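Local coordinates for phosphogluconate dehydrogenase NAD-binding putative C-terminal domain-containing protein (Sinorhizobium meliloti, PDB 4EZB), which is of unknown function but may act as an oxidoreductase, pairing a Rossmann-type domain with a largely helical C-terminal part, at residues V103-A108 with A132-T137; V116-N121 with S141-A146. One frame throughout, in Å; residues are numbered along the deposited sequence.

Contact 1. Residues V103-A108 with A132-T137; sequences VAASAA and AGAIAT
The methyl group of Ala134 points at helix 100-107 and sits against two successive alanines there: its CB lies 3.9 Å from Ala104 CB and 3.8 Å from the backbone N of Ala105. Side chains this short let the two helices come close, their axes 7.8 Å apart and running nearly parallel, with 12° between their directions. One turn further on, the methyl of Ala108 takes over, its CB only 3.2 Å from Ala134 O, and brushes the CA of Ile135. The pair belongs to a Rossmann-type alpha/beta domain: the helices are two consecutive connections lying side by side on one face of the parallel part of the sheet, and alanines line the seam. Nearer the sheet, Ile135 fills the wedge between the helices. Its CG1 lies anti to the carbonyl carbon (chi1 -63°), and a further turn at chi2 brings CD1 back toward helix 100-107, 3.7 Å from Ala104 O. Thr137 stands on the exposed side, where the helix gives out. With chi1 at 75° its OG1 is placed between the backbone N and the carbonyl carbon, from where it bonds to Ala134 O at 2.7 Å, in the carbonyl plane. Thr137 N bonds to that same oxygen, so Ala134 O is gripped twice while Ala108 CB leans on it. A single water donates to Ala108 O and to Ile135 O, 2.8 Å from each, bridging the two backbones.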
# COMPACT_ATOMS: atom_id res chain seq x y z
N VAL A 103 -26.89 14.60 -20.69
CA VAL A 103 -27.34 15.75 -19.91
C VAL A 103 -26.62 17.02 -20.34
O VAL A 103 -27.26 18.01 -20.72
CB VAL A 103 -27.19 15.48 -18.40
CG1 VAL A 103 -27.30 16.76 -17.59
CG2 VAL A 103 -28.26 14.48 -17.97
N ALA A 104 -25.28 16.97 -20.33
CA ALA A 104 -24.49 18.10 -20.73
C ALA A 104 -24.90 18.64 -22.10
O ALA A 104 -25.04 19.85 -22.28
CB ALA A 104 -23.01 17.73 -20.69
N ALA A 105 -25.08 17.73 -23.05
CA ALA A 105 -25.42 18.12 -24.41
C ALA A 105 -26.79 18.78 -24.51
O ALA A 105 -26.96 19.69 -25.33
CB ALA A 105 -25.31 16.92 -25.34
N SER A 106 -27.75 18.35 -23.68
CA SER A 106 -29.10 18.96 -23.61
C SER A 106 -29.07 20.37 -23.09
O SER A 106 -29.80 21.26 -23.57
CB SER A 106 -30.01 18.18 -22.65
OG SER A 106 -30.22 16.86 -23.08
N ALA A 107 -28.27 20.56 -22.04
CA ALA A 107 -28.21 21.82 -21.37
C ALA A 107 -27.50 22.87 -22.20
O ALA A 107 -27.87 24.04 -22.19
CB ALA A 107 -27.54 21.64 -20.02
N ALA A 108 -26.49 22.45 -22.95
CA ALA A 108 -25.56 23.39 -23.60
C ALA A 108 -26.25 24.55 -24.34
O ALA A 108 -25.88 25.71 -24.13
CB ALA A 108 -24.57 22.64 -24.50
N ALA A 132 -17.62 18.81 -20.51
CA ALA A 132 -17.10 20.16 -20.67
C ALA A 132 -17.16 20.55 -22.14
O ALA A 132 -17.47 21.70 -22.48
CB ALA A 132 -15.67 20.23 -20.16
N GLY A 133 -16.86 19.59 -23.00
CA GLY A 133 -16.88 19.83 -24.44
C GLY A 133 -18.27 20.12 -24.98
O GLY A 133 -18.44 21.04 -25.77
N ALA A 134 -19.27 19.32 -24.56
CA ALA A 134 -20.67 19.59 -24.90
C ALA A 134 -21.10 21.02 -24.50
O ALA A 134 -21.57 21.80 -25.34
CB ALA A 134 -21.58 18.56 -24.25
N ILE A 135 -20.90 21.37 -23.22
CA ILE A 135 -21.16 22.71 -22.69
C ILE A 135 -20.50 23.79 -23.55
O ILE A 135 -21.09 24.86 -23.75
CB ILE A 135 -20.70 22.84 -21.19
CG1 ILE A 135 -21.48 21.89 -20.26
CG2 ILE A 135 -20.77 24.29 -20.68
CD1 ILE A 135 -22.99 22.14 -20.24
N ALA A 136 -19.30 23.51 -24.06
CA ALA A 136 -18.55 24.49 -24.84
C ALA A 136 -19.18 24.76 -26.21
O ALA A 136 -18.90 25.78 -26.82
CB ALA A 136 -17.10 24.06 -25.02
N THR A 137 -20.03 23.85 -26.68
CA THR A 137 -20.74 24.06 -27.95
C THR A 137 -21.87 25.09 -27.80
O THR A 137 -22.56 25.40 -28.77
CB THR A 137 -21.29 22.75 -28.53
OG1 THR A 137 -22.44 22.32 -27.80
CG2 THR A 137 -20.24 21.66 -28.48
O HOH W 1 -23.42 26.25 -22.90

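Contact 2. Residues V116-N121 with S141-A146; sequences VFIDLN and SFVEGA
Phe117 bonds through its backbone to Ser141 and Val143, the residues on either side of its partner Phe142, as parallel strands do; these are the two ends of a beta-alpha-beta unit in a Rossmann-type sheet. Phe117 N donates to Ser141 O at 2.8 Å, almost straight at 177°, and its carbonyl accepts from Val143 N; Asp119 repeats the pattern, its N bonding to Val143 O and its O taking Gly145 N, the last bond more bent. The tight part lies on the face of Val116, Ile118 and Val143, which helix 167-175 covers. Val116 CG1 presses on Val143 CG2 at 3.4 Å, closer than carbons usually come. Beyond them Leu120 CD2 stops 3.9 Å from Gly145 CA, where a beta carbon on the glycine would collide with it. Packing relaxes toward Ser141, which is partly exposed: its CB is 4.3 Å from Val116 CG2, and its OG turns to Arg166. Phe142, also partly exposed, projects from the other face. Its CG is anti to the backbone N (chi1 177°), which leans the ring over toward strand 116-119, CD1 3.8 Å from Phe117 CD2 and CE1 3.6 Å from Asp119 CB; the ring also packs against helix 125-136. With an alanine here, the Phe117 ring and the Asp119 methylene would probably lose their shared neighbour, and a gap would open under helix 125-136. Asp119 OD2 forms a salt bridge with Lys128, whose NZ also bonds to Gly145 O. That OD2 also closes an Asx turn, met by Asn121 N at 3.1 Å from above the carboxylate plane.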
# COMPACT_ATOMS: atom_id res chain seq x y z
N VAL A 116 -22.90 29.11 -15.10
CA VAL A 116 -21.94 28.05 -14.86
C VAL A 116 -22.67 26.70 -14.68
O VAL A 116 -23.58 26.60 -13.88
CB VAL A 116 -21.06 28.37 -13.62
CG1 VAL A 116 -20.02 27.28 -13.41
CG2 VAL A 116 -20.37 29.72 -13.76
N PHE A 117 -22.31 25.71 -15.49
CA PHE A 117 -22.76 24.33 -15.37
C PHE A 117 -21.72 23.62 -14.51
O PHE A 117 -20.53 23.58 -14.90
CB PHE A 117 -22.79 23.72 -16.77
CG PHE A 117 -23.40 22.34 -16.85
CD1 PHE A 117 -24.77 22.18 -17.06
CD2 PHE A 117 -22.59 21.21 -16.77
CE1 PHE A 117 -25.33 20.91 -17.18
CE2 PHE A 117 -23.12 19.94 -16.89
CZ PHE A 117 -24.51 19.79 -17.10
N ILE A 118 -22.12 23.12 -13.34
CA ILE A 118 -21.21 22.36 -12.50
C ILE A 118 -21.59 20.90 -12.58
O ILE A 118 -22.71 20.50 -12.25
CB ILE A 118 -21.22 22.82 -11.01
CG1 ILE A 118 -21.05 24.33 -10.87
CG2 ILE A 118 -20.12 22.10 -10.23
CD1 ILE A 118 -21.08 24.79 -9.42
N ASP A 119 -20.67 20.08 -13.05
CA ASP A 119 -20.97 18.68 -13.22
C ASP A 119 -20.59 17.97 -11.95
O ASP A 119 -19.42 17.90 -11.63
CB ASP A 119 -20.19 18.10 -14.39
CG ASP A 119 -20.62 16.68 -14.72
OD1 ASP A 119 -21.28 16.52 -15.79
OD2 ASP A 119 -20.32 15.76 -13.91
N LEU A 120 -21.57 17.44 -11.22
CA LEU A 120 -21.24 16.77 -9.96
C LEU A 120 -21.33 15.25 -10.01
O LEU A 120 -21.36 14.60 -8.95
CB LEU A 120 -22.14 17.28 -8.82
CG LEU A 120 -22.14 18.78 -8.64
CD1 LEU A 120 -23.31 19.17 -7.74
CD2 LEU A 120 -20.79 19.21 -8.07
N ASN A 121 -21.39 14.68 -11.19
CA ASN A 121 -21.53 13.25 -11.37
C ASN A 121 -20.33 12.37 -11.02
O ASN A 121 -19.22 12.81 -11.11
CB ASN A 121 -22.03 12.97 -12.76
CG ASN A 121 -23.34 13.64 -13.02
OD1 ASN A 121 -24.30 13.41 -12.32
ND2 ASN A 121 -23.37 14.51 -13.98
N SER A 141 -20.42 28.48 -19.20
CA SER A 141 -19.16 28.01 -18.64
C SER A 141 -19.35 26.64 -17.97
O SER A 141 -20.45 26.32 -17.53
CB SER A 141 -18.65 29.00 -17.58
OG SER A 141 -18.40 30.29 -18.14
N PHE A 142 -18.27 25.88 -17.86
CA PHE A 142 -18.29 24.56 -17.25
C PHE A 142 -17.36 24.55 -16.03
O PHE A 142 -16.26 25.06 -16.12
CB PHE A 142 -17.83 23.50 -18.26
CG PHE A 142 -17.75 22.09 -17.69
CD1 PHE A 142 -18.87 21.28 -17.66
CD2 PHE A 142 -16.55 21.60 -17.17
CE1 PHE A 142 -18.79 19.97 -17.15
CE2 PHE A 142 -16.46 20.31 -16.64
CZ PHE A 142 -17.59 19.49 -16.63
N VAL A 143 -17.80 24.02 -14.89
CA VAL A 143 -16.89 23.81 -13.77
C VAL A 143 -17.01 22.34 -13.43
O VAL A 143 -18.10 21.79 -13.36
CB VAL A 143 -17.20 24.70 -12.53
CG1 VAL A 143 -16.46 24.21 -11.31
CG2 VAL A 143 -16.82 26.17 -12.80
N GLU A 144 -15.90 21.67 -13.20
CA GLU A 144 -16.02 20.26 -12.86
C GLU A 144 -16.05 20.08 -11.35
O GLU A 144 -15.17 20.57 -10.66
CB GLU A 144 -14.83 19.51 -13.45
CG GLU A 144 -14.78 18.08 -12.94
CD GLU A 144 -13.42 17.70 -12.42
OE1 GLU A 144 -13.23 16.50 -12.18
OE2 GLU A 144 -12.56 18.58 -12.25
N GLY A 145 -17.05 19.38 -10.82
CA GLY A 145 -17.08 19.08 -9.39
C GLY A 145 -16.97 17.61 -9.06
O GLY A 145 -17.24 16.72 -9.90
N ALA A 146 -16.60 17.33 -7.81
CA ALA A 146 -16.55 15.96 -7.33
C ALA A 146 -16.98 15.94 -5.88
O ALA A 146 -16.43 16.64 -5.03
CB ALA A 146 -15.15 15.38 -7.50

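How the contacts relate
From the N terminus the chain runs through helix 100-107, strand 116-119, helix 125-136 and strand 141-147, and the two contacts pair these four elements alternately. Contact 1 closes a loop from helix to helix across the intervening strand; contact 2 closes one from strand to strand across the second helix. Because each loop begins or ends within the other, they cross instead of nesting. The helix pair lies over the strand pair, with the centres of contact 1 and contact 2 about 11 Å apart. Ile135 CD1 meets Phe117 CG at 3.4 Å, Ala107 CB rests on the same ring, and Ala132 CB touches Phe142 CD2, so the helical layer is seated on the aromatic face of the sheet.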